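Local atomic coordinates of oxidoreductase (Azotobacter vinelandii, PDB entry 7D5M), a protein that binds NAD and, as an inositol dehydrogenase homolog of the Gfo/Idh/MocA family, probably catalyses NAD-dependent oxidation of a sugar or polyol substrate. Residues Glu331-Ser334 / Asn335-Arg339; Ser23-Gly26 / Tyr27-Ser31. One frame throughout, in Å; residues are numbered along the deposited sequence.

Interaction 1. Residues Glu331-Ser334 / Asn335-Arg339; sequences EAWS and NLYYR. With NAD (nicotinamide-adenine-dinucleotide), chain B.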
loop_
_atom_site.group_PDB
_atom_site.type_symbol
_atom_site.label_atom_id
_atom_site.label_comp_id
_atom_site.label_asym_id
_atom_site.label_seq_id
_atom_site.Cartn_x
_atom_site.Cartn_y
_atom_site.Cartn_z
ATOM N N GLU A 331 -14.538 13.789 -12.454
ATOM C CA GLU A 331 -15.447 12.826 -13.128
ATOM C C GLU A 331 -16.661 12.580 -12.227
ATOM O O GLU A 331 -17.789 12.600 -12.733
ATOM C CB GLU A 331 -14.723 11.524 -13.464
ATOM C CG GLU A 331 -13.874 11.645 -14.715
ATOM C CD GLU A 331 -12.719 12.625 -14.614
ATOM O OE1 GLU A 331 -12.759 13.674 -15.320
ATOM O OE2 GLU A 331 -11.799 12.365 -13.820
ATOM N N ALA A 332 -16.430 12.336 -10.940
ATOM C CA ALA A 332 -17.511 12.134 -9.946
ATOM C C ALA A 332 -18.476 13.328 -10.024
ATOM O O ALA A 332 -19.709 13.125 -10.124
ATOM C CB ALA A 332 -16.932 11.971 -8.563
ATOM N N TRP A 333 -17.952 14.549 -9.990
ATOM C CA TRP A 333 -18.821 15.755 -10.031
ATOM C C TRP A 333 -19.537 15.859 -11.379
ATOM O O TRP A 333 -20.712 16.287 -11.391
ATOM C CB TRP A 333 -18.030 17.022 -9.746
ATOM C CG TRP A 333 -17.835 17.293 -8.294
ATOM C CD1 TRP A 333 -17.189 16.530 -7.364
ATOM C CD2 TRP A 333 -18.288 18.470 -7.616
ATOM N NE1 TRP A 333 -17.217 17.156 -6.146
ATOM C CE2 TRP A 333 -17.881 18.348 -6.273
ATOM C CE3 TRP A 333 -19.003 19.605 -8.018
ATOM C CZ2 TRP A 333 -18.176 19.326 -5.323
ATOM C CZ3 TRP A 333 -19.284 20.573 -7.079
ATOM C CH2 TRP A 333 -18.885 20.421 -5.746
ATOM N N SER A 334 -18.848 15.528 -12.469
ATOM C CA SER A 334 -19.436 15.522 -13.839
ATOM C C SER A 334 -20.586 14.510 -13.909
ATOM O O SER A 334 -21.598 14.806 -14.574
ATOM C CB SER A 334 -18.403 15.253 -14.894
ATOM O OG SER A 334 -17.382 16.239 -14.857
ATOM N N ASN A 335 -20.440 13.365 -13.244
ATOM C CA ASN A 335 -21.467 12.298 -13.199
ATOM C C ASN A 335 -22.715 12.806 -12.466
ATOM O O ASN A 335 -23.822 12.464 -12.895
ATOM C CB ASN A 335 -20.891 11.019 -12.592
ATOM C CG ASN A 335 -19.811 10.439 -13.473
ATOM O OD1 ASN A 335 -19.814 10.686 -14.680
ATOM N ND2 ASN A 335 -18.899 9.672 -12.886
ATOM N N LEU A 336 -22.569 13.617 -11.418
ATOM C CA LEU A 336 -23.751 14.219 -10.750
ATOM C C LEU A 336 -24.367 15.273 -11.670
ATOM O O LEU A 336 -25.596 15.279 -11.814
ATOM C CB LEU A 336 -23.361 14.870 -9.424
ATOM C CG LEU A 336 -22.842 13.943 -8.328
ATOM C CD1 LEU A 336 -22.984 14.647 -6.994
ATOM C CD2 LEU A 336 -23.535 12.592 -8.317
ATOM N N TYR A 337 -23.546 16.159 -12.231
ATOM C CA TYR A 337 -24.052 17.357 -12.948
ATOM C C TYR A 337 -24.815 16.929 -14.212
ATOM O O TYR A 337 -25.829 17.577 -14.523
ATOM C CB TYR A 337 -22.940 18.380 -13.205
ATOM C CG TYR A 337 -22.996 19.581 -12.290
ATOM C CD1 TYR A 337 -23.849 20.635 -12.570
ATOM C CD2 TYR A 337 -22.225 19.674 -11.139
ATOM C CE1 TYR A 337 -23.925 21.750 -11.756
ATOM C CE2 TYR A 337 -22.289 20.787 -10.310
ATOM C CZ TYR A 337 -23.147 21.834 -10.618
ATOM O OH TYR A 337 -23.233 22.955 -9.831
ATOM N N TYR A 338 -24.401 15.884 -14.939
ATOM C CA TYR A 338 -25.180 15.490 -16.146
ATOM C C TYR A 338 -26.525 14.930 -15.677
ATOM O O TYR A 338 -27.520 15.153 -16.372
ATOM C CB TYR A 338 -24.434 14.562 -17.109
ATOM C CG TYR A 338 -24.569 13.090 -16.820
ATOM C CD1 TYR A 338 -25.760 12.416 -17.043
ATOM C CD2 TYR A 338 -23.489 12.356 -16.355
ATOM C CE1 TYR A 338 -25.895 11.068 -16.759
ATOM C CE2 TYR A 338 -23.604 11.002 -16.078
ATOM C CZ TYR A 338 -24.808 10.353 -16.286
ATOM O OH TYR A 338 -24.932 9.021 -16.017
ATOM N N ARG A 339 -26.566 14.257 -14.522
ATOM C CA ARG A 339 -27.840 13.722 -13.972
ATOM C C ARG A 339 -28.725 14.896 -13.550
ATOM O O ARG A 339 -29.959 14.847 -13.791
ATOM C CB ARG A 339 -27.577 12.753 -12.823
ATOM C CG ARG A 339 -26.969 11.434 -13.272
ATOM C CD ARG A 339 -26.715 10.572 -12.052
ATOM N NE ARG A 339 -26.404 9.184 -12.361
ATOM C CZ ARG A 339 -25.250 8.750 -12.837
ATOM N NH1 ARG A 339 -24.283 9.610 -13.113
ATOM N NH2 ARG A 339 -25.072 7.454 -13.053
HETATM P PA NAD B . -15.024 30.364 -0.276
HETATM O O1A NAD B . -15.046 31.328 0.869
HETATM O O2A NAD B . -13.731 29.798 -0.770
HETATM O O5B NAD B . -15.810 31.026 -1.511
HETATM C C5B NAD B . -16.985 31.876 -1.329
HETATM C C4B NAD B . -17.270 32.556 -2.646
HETATM O O4B NAD B . -18.610 33.111 -2.645
HETATM C C3B NAD B . -16.348 33.735 -2.983
HETATM O O3B NAD B . -16.155 33.803 -4.388
HETATM C C2B NAD B . -17.154 34.926 -2.452
HETATM O O2B NAD B . -16.806 36.171 -3.014
HETATM C C1B NAD B . -18.544 34.500 -2.899
HETATM N N9A NAD B . -19.643 35.127 -2.180
HETATM C C8A NAD B . -19.757 35.258 -0.820
HETATM N N7A NAD B . -20.890 35.799 -0.447
HETATM C C5A NAD B . -21.575 36.020 -1.631
HETATM C C6A NAD B . -22.850 36.561 -1.895
HETATM N N6A NAD B . -23.695 36.964 -0.944
HETATM N N1A NAD B . -23.239 36.630 -3.192
HETATM C C2A NAD B . -22.383 36.214 -4.139
HETATM N N3A NAD B . -21.169 35.676 -4.008
HETATM C C4A NAD B . -20.818 35.607 -2.711
HETATM O O3 NAD B . -15.971 29.100 0.073
HETATM P PN NAD B . -15.907 27.582 -0.496
HETATM O O1N NAD B . -14.899 26.790 0.290
HETATM O O2N NAD B . -15.774 27.634 -1.989
HETATM O O5D NAD B . -17.354 27.022 -0.094
HETATM C C5D NAD B . -18.557 27.605 -0.599
HETATM C C4D NAD B . -19.652 26.612 -0.325
HETATM O O4D NAD B . -19.299 25.348 -0.942
HETATM C C3D NAD B . -19.864 26.301 1.161
HETATM O O3D NAD B . -21.240 26.073 1.406
HETATM C C2D NAD B . -19.031 25.031 1.372
HETATM O O2D NAD B . -19.491 24.232 2.452
HETATM C C1D NAD B . -19.267 24.319 0.038
HETATM N N1N NAD B . -18.203 23.341 -0.343
HETATM C C2N NAD B . -18.569 22.063 -0.707
HETATM C C3N NAD B . -17.601 21.107 -1.020
HETATM C C7N NAD B . -18.087 19.780 -1.562
HETATM O O7N NAD B . -19.258 19.685 -1.947
HETATM N N7N NAD B . -17.211 18.782 -1.628
HETATM C C4N NAD B . -16.252 21.426 -0.836
HETATM C C5N NAD B . -15.899 22.719 -0.450
HETATM C C6N NAD B . -16.880 23.683 -0.360
#
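Trp333 and Tyr337 sit one turn apart on helix 329-349, and their side chains run alongside each other in the same direction. Their rings meet lightly, with Trp333 CE3 4.2 Å from Tyr337 CE2. The tighter part of the contact is the helix backbone. Tyr337 N donates to Trp333 O at 3.0 Å, and the same oxygen lies in the plane of the Tyr337 ring, at its edge. Asn335 N donates to Glu331 O at 2.8 Å, and Tyr338 N to Ser334 O at 3.0 Å. These are regular i to i+4 helix bonds. Asn335 holds its CG anti to the carbonyl carbon (chi1 -65°), which brings CG back to 3.1 Å from Glu331 O. Its amide is used elsewhere: OD1 accepts from Arg320 and ND2 donates to Gly146 O. With an alanine here, Arg320 and the Gly146 carbonyl would probably lose these amide partners, and the tie to the neighbouring loops would weaken. The looser end is at Arg339, which is partly exposed. Its NH1 donates to Asn335 O at 2.9 Å, in the guanidinium plane but from above the carbonyl plane, and also forms a salt bridge with Asp318. The far end of Trp333 reaches the cofactor, with CZ2 3.6 Å from NAD O7N. The carboxamide carbon C7N lies at the edge of the indole, in its plane. The carboxamide thus meets indole carbons, probably a weakly polar contact at most, while Asn335 and Arg339 tie the helix to other parts of the protein by polar bonds.

Interaction 2. Residues Ser23-Gly26 / Tyr27-Ser31; sequences SQIG and YIHRS. With NAD (nicotinamide-adenine-dinucleotide), chain B.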
loop_
_atom_site.group_PDB
_atom_site.type_symbol
_atom_site.label_atom_id
_atom_site.label_comp_id
_atom_site.label_asym_id
_atom_site.label_seq_id
_atom_site.Cartn_x
_atom_site.Cartn_y
_atom_site.Cartn_z
ATOM N N SER A 23 -12.487 31.651 -4.866
ATOM C CA SER A 23 -13.235 30.573 -4.162
ATOM C C SER A 23 -12.501 29.228 -4.257
ATOM O O SER A 23 -11.777 28.992 -5.233
ATOM C CB SER A 23 -14.650 30.447 -4.664
ATOM O OG SER A 23 -14.663 29.923 -5.980
ATOM N N GLN A 24 -12.729 28.350 -3.279
ATOM C CA GLN A 24 -12.194 26.965 -3.313
ATOM C C GLN A 24 -12.997 26.123 -4.312
ATOM O O GLN A 24 -12.381 25.312 -5.039
ATOM C CB GLN A 24 -12.276 26.316 -1.935
ATOM C CG GLN A 24 -11.431 26.998 -0.871
ATOM C CD GLN A 24 -11.351 26.141 0.371
ATOM O OE1 GLN A 24 -12.368 25.720 0.934
ATOM N NE2 GLN A 24 -10.134 25.846 0.798
ATOM N N ILE A 25 -14.323 26.250 -4.319
ATOM C CA ILE A 25 -15.194 25.213 -4.944
ATOM C C ILE A 25 -15.804 25.710 -6.260
ATOM O O ILE A 25 -16.385 24.869 -6.969
ATOM C CB ILE A 25 -16.264 24.706 -3.950
ATOM C CG1 ILE A 25 -16.588 23.222 -4.172
ATOM C CG2 ILE A 25 -17.520 25.568 -3.977
ATOM C CD1 ILE A 25 -15.393 22.290 -4.078
ATOM N N GLY A 26 -15.714 27.007 -6.572
ATOM C CA GLY A 26 -16.355 27.561 -7.778
ATOM C C GLY A 26 -15.950 26.796 -9.029
ATOM O O GLY A 26 -16.826 26.459 -9.858
ATOM N N TYR A 27 -14.665 26.479 -9.169
ATOM C CA TYR A 27 -14.146 25.894 -10.428
ATOM C C TYR A 27 -14.742 24.502 -10.682
ATOM O O TYR A 27 -15.154 24.215 -11.821
ATOM C CB TYR A 27 -12.620 25.835 -10.452
ATOM C CG TYR A 27 -12.143 25.185 -11.721
ATOM C CD1 TYR A 27 -12.341 25.810 -12.941
ATOM C CD2 TYR A 27 -11.626 23.901 -11.719
ATOM C CE1 TYR A 27 -11.972 25.204 -14.127
ATOM C CE2 TYR A 27 -11.242 23.287 -12.900
ATOM C CZ TYR A 27 -11.419 23.936 -14.106
ATOM O OH TYR A 27 -11.059 23.334 -15.275
ATOM N N ILE A 28 -14.764 23.625 -9.685
ATOM C CA ILE A 28 -15.241 22.232 -9.925
ATOM C C ILE A 28 -16.728 22.261 -10.311
ATOM O O ILE A 28 -17.125 21.463 -11.179
ATOM C CB ILE A 28 -14.931 21.272 -8.762
ATOM C CG1 ILE A 28 -15.268 19.835 -9.174
ATOM C CG2 ILE A 28 -15.636 21.673 -7.471
ATOM C CD1 ILE A 28 -14.599 18.787 -8.330
ATOM N N HIS A 29 -17.524 23.187 -9.776
ATOM C CA HIS A 29 -18.921 23.372 -10.245
ATOM C C HIS A 29 -18.940 23.583 -11.760
ATOM O O HIS A 29 -19.716 22.894 -12.452
ATOM C CB HIS A 29 -19.611 24.531 -9.539
ATOM C CG HIS A 29 -20.120 24.169 -8.187
ATOM N ND1 HIS A 29 -21.385 23.642 -7.997
ATOM C CD2 HIS A 29 -19.541 24.222 -6.968
ATOM C CE1 HIS A 29 -21.568 23.408 -6.713
ATOM N NE2 HIS A 29 -20.451 23.762 -6.060
ATOM N N ARG A 30 -18.162 24.541 -12.250
ATOM C CA ARG A 30 -18.147 24.907 -13.689
ATOM C C ARG A 30 -17.548 23.757 -14.504
ATOM O O ARG A 30 -18.069 23.462 -15.582
ATOM C CB ARG A 30 -17.387 26.209 -13.909
ATOM C CG ARG A 30 -18.102 27.421 -13.331
ATOM C CD ARG A 30 -17.392 28.722 -13.682
ATOM N NE ARG A 30 -16.056 28.821 -13.108
ATOM C CZ ARG A 30 -15.783 29.255 -11.879
ATOM N NH1 ARG A 30 -16.760 29.618 -11.068
ATOM N NH2 ARG A 30 -14.532 29.306 -11.458
ATOM N N SER A 31 -16.445 23.185 -14.044
ATOM C CA SER A 31 -15.779 22.074 -14.767
ATOM C C SER A 31 -16.805 20.967 -15.040
ATOM O O SER A 31 -16.896 20.496 -16.184
ATOM C CB SER A 31 -14.576 21.587 -14.007
ATOM O OG SER A 31 -13.774 20.757 -14.834
HETATM P PA NAD B . -15.024 30.364 -0.276
HETATM O O1A NAD B . -15.046 31.328 0.869
HETATM O O2A NAD B . -13.731 29.798 -0.770
HETATM O O5B NAD B . -15.810 31.026 -1.511
HETATM C C5B NAD B . -16.985 31.876 -1.329
HETATM C C4B NAD B . -17.270 32.556 -2.646
HETATM O O4B NAD B . -18.610 33.111 -2.645
HETATM C C3B NAD B . -16.348 33.735 -2.983
HETATM O O3B NAD B . -16.155 33.803 -4.388
HETATM C C2B NAD B . -17.154 34.926 -2.452
HETATM O O2B NAD B . -16.806 36.171 -3.014
HETATM C C1B NAD B . -18.544 34.500 -2.899
HETATM N N9A NAD B . -19.643 35.127 -2.180
HETATM C C8A NAD B . -19.757 35.258 -0.820
HETATM N N7A NAD B . -20.890 35.799 -0.447
HETATM C C5A NAD B . -21.575 36.020 -1.631
HETATM C C6A NAD B . -22.850 36.561 -1.895
HETATM N N6A NAD B . -23.695 36.964 -0.944
HETATM N N1A NAD B . -23.239 36.630 -3.192
HETATM C C2A NAD B . -22.383 36.214 -4.139
HETATM N N3A NAD B . -21.169 35.676 -4.008
HETATM C C4A NAD B . -20.818 35.607 -2.711
HETATM O O3 NAD B . -15.971 29.100 0.073
HETATM P PN NAD B . -15.907 27.582 -0.496
HETATM O O1N NAD B . -14.899 26.790 0.290
HETATM O O2N NAD B . -15.774 27.634 -1.989
HETATM O O5D NAD B . -17.354 27.022 -0.094
HETATM C C5D NAD B . -18.557 27.605 -0.599
HETATM C C4D NAD B . -19.652 26.612 -0.325
HETATM O O4D NAD B . -19.299 25.348 -0.942
HETATM C C3D NAD B . -19.864 26.301 1.161
HETATM O O3D NAD B . -21.240 26.073 1.406
HETATM C C2D NAD B . -19.031 25.031 1.372
HETATM O O2D NAD B . -19.491 24.232 2.452
HETATM C C1D NAD B . -19.267 24.319 0.038
HETATM N N1N NAD B . -18.203 23.341 -0.343
HETATM C C2N NAD B . -18.569 22.063 -0.707
HETATM C C3N NAD B . -17.601 21.107 -1.020
HETATM C C7N NAD B . -18.087 19.780 -1.562
HETATM O O7N NAD B . -19.258 19.685 -1.947
HETATM N N7N NAD B . -17.211 18.782 -1.628
HETATM C C4N NAD B . -16.252 21.426 -0.836
HETATM C C5N NAD B . -15.899 22.719 -0.450
HETATM C C6N NAD B . -16.880 23.683 -0.360
HETATM O O HOH W 1 -12.386 27.636 -7.652
HETATM O O HOH W 2 -12.627 23.881 -7.490
#
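The loop after strand 12-16 and the start of helix 26-34 belong to the glycine-rich loop and following helix of the Rossmann fold. Here the backbone grips the NAD pyrophosphate. Gln24 N donates to NAD O2A at 3.1 Å, and Ile25 N donates to NAD O2N, also at 3.1 Å. The two bonds reach different phosphates. The helix N-terminus probably adds a favourable field for their negative charge. Ser23 OG accepts a weak capping bond from Gly26 N. OG lies between the backbone N and the carbonyl carbon (chi1 70°), which turns it toward that amide. Two waters extend the first turn: one links Ser23 O to Tyr27 N, the other Gln24 O to Ile28 N. The direct helix bonds, His29 N to Ile25 O and Arg30 N to Gly26 O, are both weak. Gly26 O also lies over one face of the Arg30 guanidinium, whose NH2 is bonded to Asn3 O of the second subunit. His29 sets its ring edge against Ile25 O, with CD2 3.2 Å away, while NE2 is hydrogen-bonded to Glu114. Ile25 packs between the helix and the cofactor. Its CD1 is 3.5 Å from NAD C4N on the nicotinamide ring, and it presses equally close, at 3.5 Å, on Ile28 CG2, a tight carbon pair.

In the fold
Both contacts are buried and both touch NAD, one in the Rossmann fold, the other in a helix of the C-terminal alpha/beta part. Interaction 2 holds the pyrophosphate through backbone amides at a helix start. Interaction 1 lies in the first half of helix 329-349 and meets the carboxamide through an indole edge. Its helix bonds are regular, whereas water helps to complete the first turn of interaction 2. They lie about 13 Å apart, centre to centre, and meet directly. Tyr337 OH lies 2.7 Å from His29 ND1, a probable hydrogen bond, and the same hydroxyl is bonded to Ser89. Trp333 packs on Ile25 and Ile28 and meets the His29 ring edge to face. Helix 329-349 is thereby joined to helix 26-34 beside the nicotinamide.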